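Side-chain contacts in beta-glucuronidase (Dictyoglomus thermophilum, PDB 6XXW), which probably hydrolyses beta-D-glucuronides as a family 2 glycoside hydrolase built of two beta domains and a TIM barrel: residues 102-107 with 119-124; 210-215 with 225-230; 330-335 with 569-574; 488-493 with 499-504. All blocks are in the same frame, centred on the assembly; numbering follows the deposited sequence. Where two conformers were deposited one is given.

Interaction 1. Residues 102-107 with 119-124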
loop_
_atom_site.group_PDB
_atom_site.type_symbol
_atom_site.label_atom_id
_atom_site.label_comp_id
_atom_site.label_asym_id
_atom_site.label_seq_id
_atom_site.Cartn_x
_atom_site.Cartn_y
_atom_site.Cartn_z
ATOM N N SER A 102 18.653 2.215 35.503
ATOM C CA SER A 102 17.468 1.895 36.292
ATOM C C SER A 102 17.791 1.868 37.782
ATOM O O SER A 102 18.906 1.538 38.191
ATOM C CB SER A 102 16.870 0.548 35.868
ATOM O OG SER A 102 15.620 0.322 36.521
ATOM N N GLU A 103 16.790 2.223 38.589
ATOM C CA GLU A 103 16.828 2.116 40.044
ATOM C C GLU A 103 15.523 1.489 40.522
ATOM O O GLU A 103 14.447 1.875 40.059
ATOM C CB GLU A 103 17.018 3.488 40.695
ATOM C CG GLU A 103 18.396 4.114 40.439
ATOM C CD GLU A 103 18.425 5.610 40.743
ATOM O OE1 GLU A 103 19.485 6.233 40.543
ATOM O OE2 GLU A 103 17.392 6.166 41.180
ATOM N N VAL A 104 15.615 0.538 41.454
ATOM C CA VAL A 104 14.458 -0.223 41.927
ATOM C C VAL A 104 14.234 0.068 43.407
ATOM O O VAL A 104 15.146 -0.113 44.226
ATOM C CB VAL A 104 14.632 -1.734 41.705
ATOM C CG1 VAL A 104 13.394 -2.472 42.193
ATOM C CG2 VAL A 104 14.873 -2.038 40.248
ATOM N N TYR A 105 13.020 0.499 43.748
ATOM C CA TYR A 105 12.662 0.823 45.123
ATOM C C TYR A 105 11.556 -0.098 45.608
ATOM O O TYR A 105 10.529 -0.244 44.939
ATOM C CB TYR A 105 12.194 2.271 45.260
ATOM C CG TYR A 105 13.218 3.292 44.846
ATOM C CD1 TYR A 105 13.444 3.574 43.500
ATOM C CD2 TYR A 105 13.949 3.999 45.801
ATOM C CE1 TYR A 105 14.386 4.523 43.114
ATOM C CE2 TYR A 105 14.892 4.939 45.423
ATOM C CZ TYR A 105 15.101 5.201 44.083
ATOM O OH TYR A 105 16.029 6.134 43.693
ATOM N N VAL A 106 11.745 -0.674 46.790
ATOM C CA VAL A 106 10.722 -1.479 47.454
ATOM C C VAL A 106 10.298 -0.714 48.698
ATOM O O VAL A 106 11.105 -0.519 49.618
ATOM C CB VAL A 106 11.241 -2.880 47.802
ATOM C CG1 VAL A 106 10.223 -3.633 48.643
ATOM C CG2 VAL A 106 11.577 -3.655 46.514
ATOM N N ASN A 107 9.038 -0.264 48.723
ATOM C CA ASN A 107 8.517 0.577 49.812
ATOM C C ASN A 107 9.430 1.771 50.084
ATOM O O ASN A 107 9.702 2.128 51.234
ATOM C CB ASN A 107 8.295 -0.251 51.077
ATOM C CG ASN A 107 7.276 -1.349 50.864
ATOM O OD1 ASN A 107 6.226 -1.108 50.286
ATOM N ND2 ASN A 107 7.598 -2.560 51.293
ATOM N N LEU A 119 20.186 -6.481 29.795
ATOM C CA LEU A 119 20.474 -7.624 30.653
ATOM C C LEU A 119 19.745 -7.474 31.981
ATOM O O LEU A 119 19.423 -6.353 32.395
ATOM C CB LEU A 119 21.989 -7.781 30.880
ATOM C CG LEU A 119 22.751 -8.289 29.645
ATOM C CD1 LEU A 119 24.256 -8.132 29.832
ATOM C CD2 LEU A 119 22.404 -9.731 29.259
ATOM N N PRO A 120 19.448 -8.582 32.654
ATOM C CA PRO A 120 18.603 -8.525 33.850
ATOM C C PRO A 120 19.375 -8.137 35.104
ATOM O O PRO A 120 20.603 -8.231 35.182
ATOM C CB PRO A 120 18.081 -9.957 33.972
ATOM C CG PRO A 120 19.184 -10.777 33.413
ATOM C CD PRO A 120 19.766 -9.975 32.277
ATOM N N PHE A 121 18.617 -7.715 36.113
ATOM C CA PHE A 121 19.222 -7.381 37.391
ATOM C C PHE A 121 18.232 -7.710 38.485
ATOM O O PHE A 121 17.020 -7.745 38.254
ATOM C CB PHE A 121 19.660 -5.907 37.467
ATOM C CG PHE A 121 18.610 -4.921 37.007
ATOM C CD1 PHE A 121 18.360 -4.718 35.654
ATOM C CD2 PHE A 121 17.905 -4.165 37.924
ATOM C CE1 PHE A 121 17.408 -3.801 35.232
ATOM C CE2 PHE A 121 16.956 -3.251 37.512
ATOM C CZ PHE A 121 16.710 -3.062 36.165
ATOM N N GLU A 122 18.758 -7.953 39.683
ATOM C CA GLU A 122 17.911 -8.427 40.764
ATOM C C GLU A 122 18.514 -8.053 42.103
ATOM O O GLU A 122 19.687 -7.692 42.206
ATOM C CB GLU A 122 17.700 -9.945 40.682
ATOM C CG GLU A 122 18.962 -10.757 40.850
ATOM C CD GLU A 122 18.678 -12.245 40.968
ATOM O OE1 GLU A 122 17.617 -12.702 40.475
ATOM O OE2 GLU A 122 19.514 -12.960 41.558
ATOM N N ALA A 123 17.686 -8.139 43.138
ATOM C CA ALA A 123 18.160 -7.914 44.494
ATOM C C ALA A 123 17.334 -8.774 45.433
ATOM O O ALA A 123 16.198 -9.136 45.120
ATOM C CB ALA A 123 18.050 -6.439 44.886
ATOM N N GLU A 124 17.908 -9.102 46.587
ATOM C CA GLU A 124 17.153 -9.782 47.630
ATOM C C GLU A 124 16.473 -8.716 48.475
ATOM O O GLU A 124 17.117 -7.743 48.877
ATOM C CB GLU A 124 18.066 -10.671 48.480
ATOM C CG GLU A 124 17.349 -11.878 49.043
ATOM C CD GLU A 124 16.582 -11.550 50.312
ATOM O OE1 GLU A 124 16.993 -10.620 51.036
ATOM O OE2 GLU A 124 15.575 -12.228 50.590
#

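Interaction 2. Residues 210-215 with 225-230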
loop_
_atom_site.group_PDB
_atom_site.type_symbol
_atom_site.label_atom_id
_atom_site.label_comp_id
_atom_site.label_asym_id
_atom_site.label_seq_id
_atom_site.Cartn_x
_atom_site.Cartn_y
_atom_site.Cartn_z
ATOM N N ALA A 210 28.595 -39.136 25.446
ATOM C CA ALA A 210 28.758 -37.721 25.714
ATOM C C ALA A 210 28.922 -37.530 27.214
ATOM O O ALA A 210 28.395 -38.310 28.019
ATOM C CB ALA A 210 27.567 -36.908 25.195
ATOM N N LEU A 211 29.680 -36.506 27.585
ATOM C CA LEU A 211 29.853 -36.126 28.978
ATOM C C LEU A 211 29.236 -34.760 29.200
ATOM O O LEU A 211 29.412 -33.849 28.386
ATOM C CB LEU A 211 31.326 -36.096 29.371
ATOM C CG LEU A 211 32.098 -37.311 28.880
ATOM C CD1 LEU A 211 33.541 -36.915 28.678
ATOM C CD2 LEU A 211 31.955 -38.433 29.892
ATOM N N VAL A 212 28.492 -34.635 30.282
ATOM C CA VAL A 212 27.981 -33.357 30.733
ATOM C C VAL A 212 28.721 -33.055 32.021
ATOM O O VAL A 212 28.462 -33.688 33.053
ATOM C CB VAL A 212 26.460 -33.391 30.941
ATOM C CG1 VAL A 212 25.986 -32.083 31.526
ATOM C CG2 VAL A 212 25.746 -33.685 29.622
ATOM N N LYS A 213 29.672 -32.124 31.960
ATOM C CA LYS A 213 30.447 -31.743 33.134
ATOM C C LYS A 213 29.806 -30.539 33.803
ATOM O O LYS A 213 29.346 -29.615 33.132
ATOM C CB LYS A 213 31.892 -31.427 32.751
ATOM C CG LYS A 213 32.630 -32.594 32.117
ATOM C CD LYS A 213 33.987 -32.146 31.577
ATOM C CE LYS A 213 34.920 -33.321 31.341
ATOM N NZ LYS A 213 36.335 -32.878 31.151
ATOM N N TYR A 214 29.754 -30.553 35.130
ATOM C CA TYR A 214 29.006 -29.512 35.813
ATOM C C TYR A 214 29.724 -29.081 37.080
ATOM O O TYR A 214 30.484 -29.843 37.687
ATOM C CB TYR A 214 27.569 -29.955 36.141
ATOM C CG TYR A 214 27.472 -30.968 37.271
ATOM C CD1 TYR A 214 27.386 -30.555 38.606
ATOM C CD2 TYR A 214 27.476 -32.335 37.003
ATOM C CE1 TYR A 214 27.305 -31.497 39.654
ATOM C CE2 TYR A 214 27.403 -33.276 38.038
ATOM C CZ TYR A 214 27.321 -32.846 39.354
ATOM O OH TYR A 214 27.245 -33.770 40.376
ATOM N N SER A 215 29.456 -27.840 37.464
ATOM C CA SER A 215 29.853 -27.259 38.734
ATOM C C SER A 215 28.705 -26.397 39.223
ATOM O O SER A 215 28.067 -25.704 38.427
ATOM C CB SER A 215 31.132 -26.418 38.574
ATOM O OG SER A 215 31.835 -26.393 39.797
ATOM N N VAL A 225 22.438 -34.836 41.287
ATOM C CA VAL A 225 22.187 -34.294 39.956
ATOM C C VAL A 225 21.752 -35.442 39.065
ATOM O O VAL A 225 22.396 -36.497 39.049
ATOM C CB VAL A 225 23.434 -33.595 39.384
ATOM C CG1 VAL A 225 23.189 -33.153 37.961
ATOM C CG2 VAL A 225 23.838 -32.412 40.270
ATOM N N ILE A 226 20.660 -35.244 38.336
ATOM C CA ILE A 226 20.068 -36.278 37.499
ATOM C C ILE A 226 19.833 -35.689 36.119
ATOM O O ILE A 226 19.443 -34.526 35.993
ATOM C CB ILE A 226 18.748 -36.800 38.099
ATOM C CG1 ILE A 226 19.022 -37.533 39.414
ATOM C CG2 ILE A 226 18.012 -37.700 37.118
ATOM C CD1 ILE A 226 17.891 -37.382 40.407
ATOM N N LEU A 227 20.080 -36.490 35.090
ATOM C CA LEU A 227 19.823 -36.112 33.714
ATOM C C LEU A 227 18.768 -37.052 33.148
ATOM O O LEU A 227 18.888 -38.276 33.285
ATOM C CB LEU A 227 21.104 -36.183 32.895
ATOM C CG LEU A 227 21.088 -35.462 31.554
ATOM C CD1 LEU A 227 21.075 -33.962 31.778
ATOM C CD2 LEU A 227 22.305 -35.875 30.777
ATOM N N ARG A 228 17.734 -36.478 32.529
ATOM C CA ARG A 228 16.629 -37.230 31.956
ATOM C C ARG A 228 16.523 -36.945 30.467
ATOM O O ARG A 228 16.768 -35.820 30.022
ATOM C CB ARG A 228 15.299 -36.869 32.622
ATOM C CG ARG A 228 15.147 -37.408 34.017
ATOM C CD ARG A 228 13.829 -36.957 34.598
ATOM N NE ARG A 228 13.580 -37.610 35.871
ATOM C CZ ARG A 228 13.774 -37.031 37.042
ATOM N NH1 ARG A 228 14.229 -35.782 37.096
ATOM N NH2 ARG A 228 13.520 -37.700 38.153
ATOM N N ASP A 229 16.144 -37.964 29.700
ATOM C CA ASP A 229 15.954 -37.798 28.266
ATOM C C ASP A 229 14.549 -37.251 27.997
ATOM O O ASP A 229 13.818 -36.866 28.915
ATOM C CB ASP A 229 16.257 -39.109 27.527
ATOM C CG ASP A 229 15.230 -40.220 27.793
ATOM O OD1 ASP A 229 14.165 -39.971 28.394
ATOM O OD2 ASP A 229 15.503 -41.368 27.380
ATOM N N LYS A 230 14.164 -37.240 26.717
ATOM C CA LYS A 230 12.883 -36.680 26.290
ATOM C C LYS A 230 11.698 -37.383 26.943
ATOM O O LYS A 230 10.654 -36.756 27.169
ATOM C CB LYS A 230 12.753 -36.781 24.766
ATOM C CG LYS A 230 12.864 -38.222 24.238
ATOM C CD LYS A 230 12.819 -38.319 22.711
ATOM C CE LYS A 230 13.627 -39.537 22.234
ATOM N NZ LYS A 230 13.541 -39.762 20.753
#

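Interaction 3. Residues 330-335 with 569-574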
loop_
_atom_site.group_PDB
_atom_site.type_symbol
_atom_site.label_atom_id
_atom_site.label_comp_id
_atom_site.label_asym_id
_atom_site.label_seq_id
_atom_site.Cartn_x
_atom_site.Cartn_y
_atom_site.Cartn_z
ATOM N N LYS A 330 11.587 -21.599 10.896
ATOM C CA LYS A 330 11.521 -22.974 10.415
ATOM C C LYS A 330 10.852 -23.049 9.047
ATOM O O LYS A 330 11.313 -23.791 8.168
ATOM C CB LYS A 330 10.790 -23.854 11.434
ATOM C CG LYS A 330 11.629 -24.200 12.672
ATOM C CD LYS A 330 12.828 -25.103 12.334
ATOM C CE LYS A 330 12.460 -26.584 12.382
ATOM N NZ LYS A 330 13.621 -27.491 12.105
ATOM N N TRP A 331 9.789 -22.259 8.835
ATOM C CA TRP A 331 9.096 -22.243 7.541
ATOM C C TRP A 331 10.023 -21.836 6.393
ATOM O O TRP A 331 10.038 -22.469 5.325
ATOM C CB TRP A 331 7.905 -21.286 7.617
ATOM C CG TRP A 331 7.248 -21.004 6.290
ATOM C CD1 TRP A 331 6.335 -21.783 5.652
ATOM C CD2 TRP A 331 7.449 -19.854 5.459
ATOM N NE1 TRP A 331 5.950 -21.193 4.463
ATOM C CE2 TRP A 331 6.623 -20.009 4.321
ATOM C CE3 TRP A 331 8.251 -18.717 5.560
ATOM C CZ2 TRP A 331 6.579 -19.066 3.291
ATOM C CZ3 TRP A 331 8.211 -17.774 4.539
ATOM C CH2 TRP A 331 7.384 -17.957 3.413
ATOM N N ILE A 332 10.786 -20.760 6.582
ATOM C CA ILE A 332 11.660 -20.275 5.514
ATOM C C ILE A 332 12.929 -21.102 5.370
ATOM O O ILE A 332 13.647 -20.958 4.373
ATOM C CB ILE A 332 11.955 -18.785 5.776
ATOM C CG1 ILE A 332 12.251 -18.052 4.453
ATOM C CG2 ILE A 332 13.100 -18.614 6.792
ATOM C CD1 ILE A 332 12.527 -16.564 4.638
ATOM N N GLY A 333 13.213 -21.992 6.315
ATOM C CA GLY A 333 14.378 -22.849 6.217
ATOM C C GLY A 333 15.635 -22.274 6.820
ATOM O O GLY A 333 16.737 -22.732 6.484
ATOM N N ALA A 334 15.512 -21.266 7.677
ATOM C CA ALA A 334 16.677 -20.721 8.354
ATOM C C ALA A 334 17.126 -21.672 9.449
ATOM O O ALA A 334 16.330 -22.424 10.008
ATOM C CB ALA A 334 16.362 -19.355 8.959
ATOM N N ASN A 335 18.414 -21.628 9.766
ATOM C CA ASN A 335 18.925 -22.432 10.860
ATOM C C ASN A 335 19.628 -21.596 11.920
ATOM O O ASN A 335 20.184 -22.167 12.864
ATOM C CB ASN A 335 19.858 -23.525 10.318
ATOM C CG ASN A 335 21.075 -22.963 9.591
ATOM O OD1 ASN A 335 21.450 -21.803 9.775
ATOM N ND2 ASN A 335 21.713 -23.802 8.769
ATOM N N LYS A 569 14.335 -2.927 5.445
ATOM C CA LYS A 569 15.073 -4.044 4.872
ATOM C C LYS A 569 14.564 -5.406 5.345
ATOM O O LYS A 569 15.184 -6.424 5.019
ATOM C CB LYS A 569 16.558 -3.900 5.207
ATOM C CG LYS A 569 17.193 -2.661 4.579
ATOM C CD LYS A 569 18.686 -2.835 4.362
ATOM C CE LYS A 569 19.293 -1.581 3.732
ATOM N NZ LYS A 569 18.916 -0.343 4.493
ATOM N N GLY A 570 13.463 -5.459 6.090
ATOM C CA GLY A 570 12.945 -6.748 6.515
ATOM C C GLY A 570 12.616 -7.647 5.330
ATOM O O GLY A 570 12.164 -7.190 4.276
ATOM N N VAL A 571 12.885 -8.944 5.495
ATOM C CA VAL A 571 12.371 -9.964 4.583
ATOM C C VAL A 571 10.890 -10.222 4.876
ATOM O O VAL A 571 10.128 -10.619 3.986
ATOM C CB VAL A 571 13.236 -11.233 4.717
ATOM C CG1 VAL A 571 12.520 -12.468 4.213
ATOM C CG2 VAL A 571 14.587 -11.050 4.023
ATOM N N PHE A 572 10.477 -10.008 6.122
ATOM C CA PHE A 572 9.084 -10.009 6.544
ATOM C C PHE A 572 8.672 -8.585 6.897
ATOM O O PHE A 572 9.500 -7.765 7.302
ATOM C CB PHE A 572 8.855 -10.919 7.767
ATOM C CG PHE A 572 9.148 -12.367 7.502
ATOM C CD1 PHE A 572 10.392 -12.895 7.800
ATOM C CD2 PHE A 572 8.192 -13.192 6.939
ATOM C CE1 PHE A 572 10.685 -14.224 7.554
ATOM C CE2 PHE A 572 8.481 -14.534 6.680
ATOM C CZ PHE A 572 9.732 -15.050 6.999
ATOM N N THR A 573 7.382 -8.289 6.742
ATOM C CA THR A 573 6.883 -7.018 7.245
ATOM C C THR A 573 6.939 -7.017 8.774
ATOM O O THR A 573 7.166 -8.049 9.414
ATOM C CB THR A 573 5.453 -6.772 6.765
ATOM O OG1 THR A 573 4.606 -7.787 7.301
ATOM C CG2 THR A 573 5.387 -6.810 5.254
ATOM N N ARG A 574 6.706 -5.844 9.374
ATOM C CA ARG A 574 6.747 -5.774 10.833
ATOM C C ARG A 574 5.665 -6.639 11.475
ATOM O O ARG A 574 5.838 -7.104 12.611
ATOM C CB ARG A 574 6.601 -4.329 11.300
ATOM C CG ARG A 574 7.036 -4.118 12.748
ATOM C CD ARG A 574 6.987 -2.653 13.097
ATOM N NE ARG A 574 7.785 -2.285 14.270
ATOM C CZ ARG A 574 7.457 -1.288 15.080
ATOM N NH1 ARG A 574 6.348 -0.605 14.855
ATOM N NH2 ARG A 574 8.233 -0.961 16.105
#

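Interaction 4. Residues 488-493 with 499-504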
loop_
_atom_site.group_PDB
_atom_site.type_symbol
_atom_site.label_atom_id
_atom_site.label_comp_id
_atom_site.label_asym_id
_atom_site.label_seq_id
_atom_site.Cartn_x
_atom_site.Cartn_y
_atom_site.Cartn_z
ATOM N N ARG A 488 35.709 -9.736 -5.178
ATOM C CA ARG A 488 37.015 -9.158 -4.873
ATOM C C ARG A 488 37.165 -8.877 -3.382
ATOM O O ARG A 488 38.224 -9.136 -2.795
ATOM C CB ARG A 488 37.223 -7.867 -5.668
ATOM C CG ARG A 488 37.515 -8.086 -7.147
ATOM C CD ARG A 488 37.157 -6.852 -7.982
ATOM N NE ARG A 488 38.096 -5.759 -7.779
ATOM C CZ ARG A 488 39.247 -5.640 -8.434
ATOM N NH1 ARG A 488 39.595 -6.555 -9.331
ATOM N NH2 ARG A 488 40.051 -4.614 -8.190
ATOM N N ASP A 489 36.127 -8.320 -2.760
ATOM C CA ASP A 489 36.210 -7.973 -1.345
ATOM C C ASP A 489 36.382 -9.215 -0.486
ATOM O O ASP A 489 37.311 -9.296 0.327
ATOM C CB ASP A 489 34.962 -7.197 -0.923
ATOM C CG ASP A 489 35.094 -6.602 0.467
ATOM O OD1 ASP A 489 36.190 -6.122 0.804
ATOM O OD2 ASP A 489 34.104 -6.595 1.212
ATOM N N LEU A 490 35.507 -10.211 -0.673
ATOM C CA LEU A 490 35.547 -11.389 0.185
ATOM C C LEU A 490 36.832 -12.185 0.003
ATOM O O LEU A 490 37.329 -12.768 0.973
ATOM C CB LEU A 490 34.327 -12.275 -0.064
ATOM C CG LEU A 490 33.004 -11.631 0.358
ATOM C CD1 LEU A 490 31.832 -12.531 0.032
ATOM C CD2 LEU A 490 33.030 -11.285 1.848
ATOM N N ARG A 491 37.381 -12.231 -1.219
ATOM C CA ARG A 491 38.679 -12.880 -1.408
ATOM C C ARG A 491 39.780 -12.144 -0.660
ATOM O O ARG A 491 40.733 -12.769 -0.176
ATOM C CB ARG A 491 39.027 -12.973 -2.892
ATOM C CG ARG A 491 38.132 -13.947 -3.670
ATOM C CD ARG A 491 38.705 -14.231 -5.064
ATOM N NE ARG A 491 37.877 -15.189 -5.794
ATOM C CZ ARG A 491 37.942 -16.509 -5.632
ATOM N NH1 ARG A 491 38.806 -17.036 -4.777
ATOM N NH2 ARG A 491 37.150 -17.304 -6.334
ATOM N N GLU A 492 39.674 -10.820 -0.547
ATOM C CA GLU A 492 40.682 -10.094 0.216
ATOM C C GLU A 492 40.545 -10.355 1.714
ATOM O O GLU A 492 41.554 -10.432 2.423
ATOM C CB GLU A 492 40.617 -8.595 -0.075
ATOM C CG GLU A 492 41.877 -7.864 0.407
ATOM C CD GLU A 492 41.717 -6.358 0.442
ATOM O OE1 GLU A 492 40.574 -5.886 0.289
ATOM O OE2 GLU A 492 42.733 -5.647 0.622
ATOM N N TRP A 493 39.315 -10.476 2.229
ATOM C CA TRP A 493 39.181 -10.860 3.632
ATOM C C TRP A 493 39.855 -12.199 3.897
ATOM O O TRP A 493 40.538 -12.374 4.919
ATOM C CB TRP A 493 37.712 -10.930 4.046
ATOM C CG TRP A 493 37.064 -9.596 4.263
ATOM C CD1 TRP A 493 36.339 -8.891 3.348
ATOM C CD2 TRP A 493 37.075 -8.804 5.467
ATOM N NE1 TRP A 493 35.887 -7.715 3.906
ATOM C CE2 TRP A 493 36.333 -7.632 5.200
ATOM C CE3 TRP A 493 37.642 -8.970 6.740
ATOM C CZ2 TRP A 493 36.133 -6.634 6.156
ATOM C CZ3 TRP A 493 37.440 -7.970 7.699
ATOM C CH2 TRP A 493 36.692 -6.822 7.400
ATOM N N LYS A 499 40.441 -17.055 7.766
ATOM C CA LYS A 499 39.431 -17.496 8.713
ATOM C C LYS A 499 38.128 -17.747 7.965
ATOM O O LYS A 499 37.932 -17.213 6.868
ATOM C CB LYS A 499 39.204 -16.432 9.799
ATOM C CG LYS A 499 40.416 -16.118 10.675
ATOM C CD LYS A 499 40.124 -14.928 11.580
ATOM C CE LYS A 499 41.411 -14.340 12.176
ATOM N NZ LYS A 499 42.201 -15.359 12.911
ATOM N N PRO A 500 37.212 -18.552 8.519
ATOM C CA PRO A 500 35.881 -18.646 7.904
ATOM C C PRO A 500 35.217 -17.277 7.914
ATOM O O PRO A 500 35.441 -16.459 8.816
ATOM C CB PRO A 500 35.126 -19.645 8.796
ATOM C CG PRO A 500 36.152 -20.237 9.740
ATOM C CD PRO A 500 37.280 -19.258 9.810
ATOM N N ILE A 501 34.387 -17.037 6.904
ATOM C CA ILE A 501 33.720 -15.753 6.714
ATOM C C ILE A 501 32.214 -15.974 6.635
ATOM O O ILE A 501 31.737 -16.829 5.877
ATOM C CB ILE A 501 34.230 -15.035 5.452
ATOM C CG1 ILE A 501 35.742 -14.814 5.541
ATOM C CG2 ILE A 501 33.492 -13.717 5.245
ATOM C CD1 ILE A 501 36.310 -14.139 4.327
ATOM N N ILE A 502 31.472 -15.200 7.414
ATOM C CA ILE A 502 30.022 -15.103 7.296
ATOM C C ILE A 502 29.699 -13.750 6.679
ATOM O O ILE A 502 30.159 -12.715 7.180
ATOM C CB ILE A 502 29.336 -15.251 8.667
ATOM C CG1 ILE A 502 29.636 -16.621 9.283
ATOM C CG2 ILE A 502 27.819 -14.973 8.545
ATOM C CD1 ILE A 502 29.139 -16.781 10.741
ATOM N N LEU A 503 28.917 -13.745 5.594
ATOM C CA LEU A 503 28.357 -12.482 5.118
ATOM C C LEU A 503 27.228 -12.158 6.085
ATOM O O LEU A 503 26.100 -12.632 5.932
ATOM C CB LEU A 503 27.869 -12.583 3.671
ATOM C CG LEU A 503 27.359 -11.278 3.047
ATOM C CD1 LEU A 503 28.475 -10.270 2.969
ATOM C CD2 LEU A 503 26.771 -11.514 1.649
ATOM N N SER A 504 27.541 -11.339 7.100
ATOM C CA SER A 504 26.653 -11.168 8.247
ATOM C C SER A 504 25.525 -10.167 8.020
ATOM O O SER A 504 24.570 -10.152 8.811
ATOM C CB SER A 504 27.466 -10.760 9.482
ATOM O OG SER A 504 28.372 -9.716 9.175
HETATM O O HOH W 1 39.692 -14.621 6.603
#

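Interaction 1. Residues 102-107 with 119-124
Apolar packing carries this contact: the end of the Phe121 ring meets Ser102 and Val104 of the facing strand. Val104 CG2 comes up to the ring edge, close to the ring plane, 3.6 Å from Phe121 CE2. Leu119 O of Phe121's own segment also lies at the edge in that plane. Two residues back from Val104 on the same strand, Ser102 CB lies 3.6 Å from Phe121 CZ. Phe121 CG sits between its backbone N and carbonyl carbon (chi1 48°), a torsion that sends the ring out across the gap. A valine in place of Phe121 would probably open a gap beside Ser102 and Val104, because its branches would stop well short of the positions now held by CE2 and CZ.

Among the polar groups, Ser102 OG is 3.6 Å from Phe121 CZ, yet its hydrogen bond goes to Met140 O, which satisfies this buried hydroxyl. Tyr105 OH donates to Glu103 OE2 at 2.9 Å, away from Phe121, meeting it from above the carboxylate plane, 43° out of it.

The arrangement is consistent with the jelly-roll-like beta sandwich of the family 2 sugar-binding domain, the two strands facing each other across its interior. Strand 101-106 hydrogen-bonds to strands 109-115 and 134-142, whereas strand 121-124 pairs with strand 90-99. The Phe121 ring stacks with His114 and touches Val95, helping to fill the space between strands.

Interaction 2. Residues 210-215 with 225-230
Val212 faces Leu227 and Tyr214 faces Val225 across a gap of 9.1 Å and 9.3 Å between their CA atoms, with the two strands running in opposite senses and sharing no hydrogen bond. Such a spacing is that of two sheets packed face to face: strand 209-217 lies in the three-stranded sheet and strand 223-228 in the five-stranded one, consistent with the immunoglobulin-like sandwich of family 2 glycoside hydrolases.

At one pair, Val225 lies over one face of the Tyr214 ring. Its CG1 stands 4.2 Å above the ring plane, displaced toward the rim, while CG2 reaches the hydroxyl end, 3.6 Å from Tyr214 CZ. The ring is brought there by a chi1 of 73°, which sets CG between the backbone N and the carbonyl carbon and stands the phenol up toward the opposite sheet. At the other pair the touch is lighter and made by methyls: Val212 CG2 lies 4.2 Å from Leu227 CD2. Leu245 and Val247 of strand 242-248 extend this apolar layer beside Val225 and Leu227.

The phenol oxygen is buried but held, by hydrogen bonds with Gly240 O and Asn238 ND2. With a leucine here, both of those groups would probably lose their mate and the face packed by Val225 would be gone. The sheets therefore meet through dispersion and shape alone along these two pairs, while the phenol oxygen at the edge of this packing is satisfied by residues at the end of strand 234-239.

Interaction 3. Residues 330-335 with 569-574
Val571 and Phe572 reach from a loop of the TIM barrel to Trp331 and Ile332 at the C-terminal end of helix 319-332. The loop lies between strand 544-550 and helix 580-591, so the contact joins late and early parts of the barrel domain, more than 230 residues apart in sequence.

Along the loop, Val571 is the first to touch, just after Gly570, whose carbonyl O takes hydrogen bonds from Lys579 NZ and Gln527 NE2 and where a CB would clash with Phe572 O. Val571 CG1 lies 4.1 Å from Ile332 CD1; two conformers were deposited for this valine, which makes the touch less certain. It also packs on Phe304 of strand 297-305 and on Val581 and Ala582 of helix 580-591.

Phe572 has the largest share of the contact. The torsion that sets CG anti to the carbonyl carbon (chi1 -63°) extends the ring toward the helix, where it meets two side chains at its far end. Trp331 CZ3 arrives at the ring edge, near its plane, 3.9 Å from Phe572 CE2. Ile332 CD1, at the tip of an extended side chain, approaches obliquely, 4.0 Å from Phe572 CZ. Trp331 is also packed by Gln63 and Asp517, each of a different neighbouring subunit.

Just beyond the two touching helix residues the backbone turns in a Schellman motif, with Gly333 at positive phi (89°) and Gly333 N hydrogen-bonded to Lys330 O at 3.2 Å.

Interaction 4. Residues 488-493 with 499-504
The indole of Trp493 leads away from Ile501 and offers it only the base of the side chain: Trp493 CB lies 3.5 Å from Ile501 CD1. The contact belongs to a beta-alpha-beta unit of the TIM barrel, strand 463-467, helix 482-497 and strand 501-505, and packs the helix on the strand that follows it. At the indole edge, in its plane, sits Asp489 OD2 one helical turn earlier, linked to Trp493 NE1 by a weak hydrogen bond of 3.4 Å, bent to 141°. That carboxylate oxygen is also salt-bridged to Arg468, a second partner that probably helps position it. Ile464 and Val466 of strand 463-467 also touch the tryptophan.

Ile501 supplies the touches from the strand. Its CG1 stands anti to the carbonyl carbon (chi1 -58°), and CD1 rests against the tryptophan's CB while lying 3.8 Å from Leu490 O as well. Its other branch, CG2, is 4.2 Å from Leu490 CD2, a looser apolar touch.

Where helix and strand approach the turn between them, a single water bridges the backbones: it donates to Trp493 O at 2.9 Å and accepts from Lys499 N at 2.8 Å.

All four contacts are buried or nearly so, and none has a direct hydrogen bond across it. Interactions 1 and 2 each probably join facing layers of a separate beta sandwich, their centres 33 Å apart, and in both an aromatic ring bridges the gap to valine methyls. Interactions 3 and 4 share the TIM barrel, where interaction 4 is nested inside the chain loop closed by interaction 3; their nearest atoms are about 9 Å apart. Interaction 4 is local, helix on following strand with a bridging water, whereas interaction 3 is distant in sequence and purely apolar. Its tryptophan, only partly buried, also packs on two neighbouring subunits, and the helix of interaction 4 meets another.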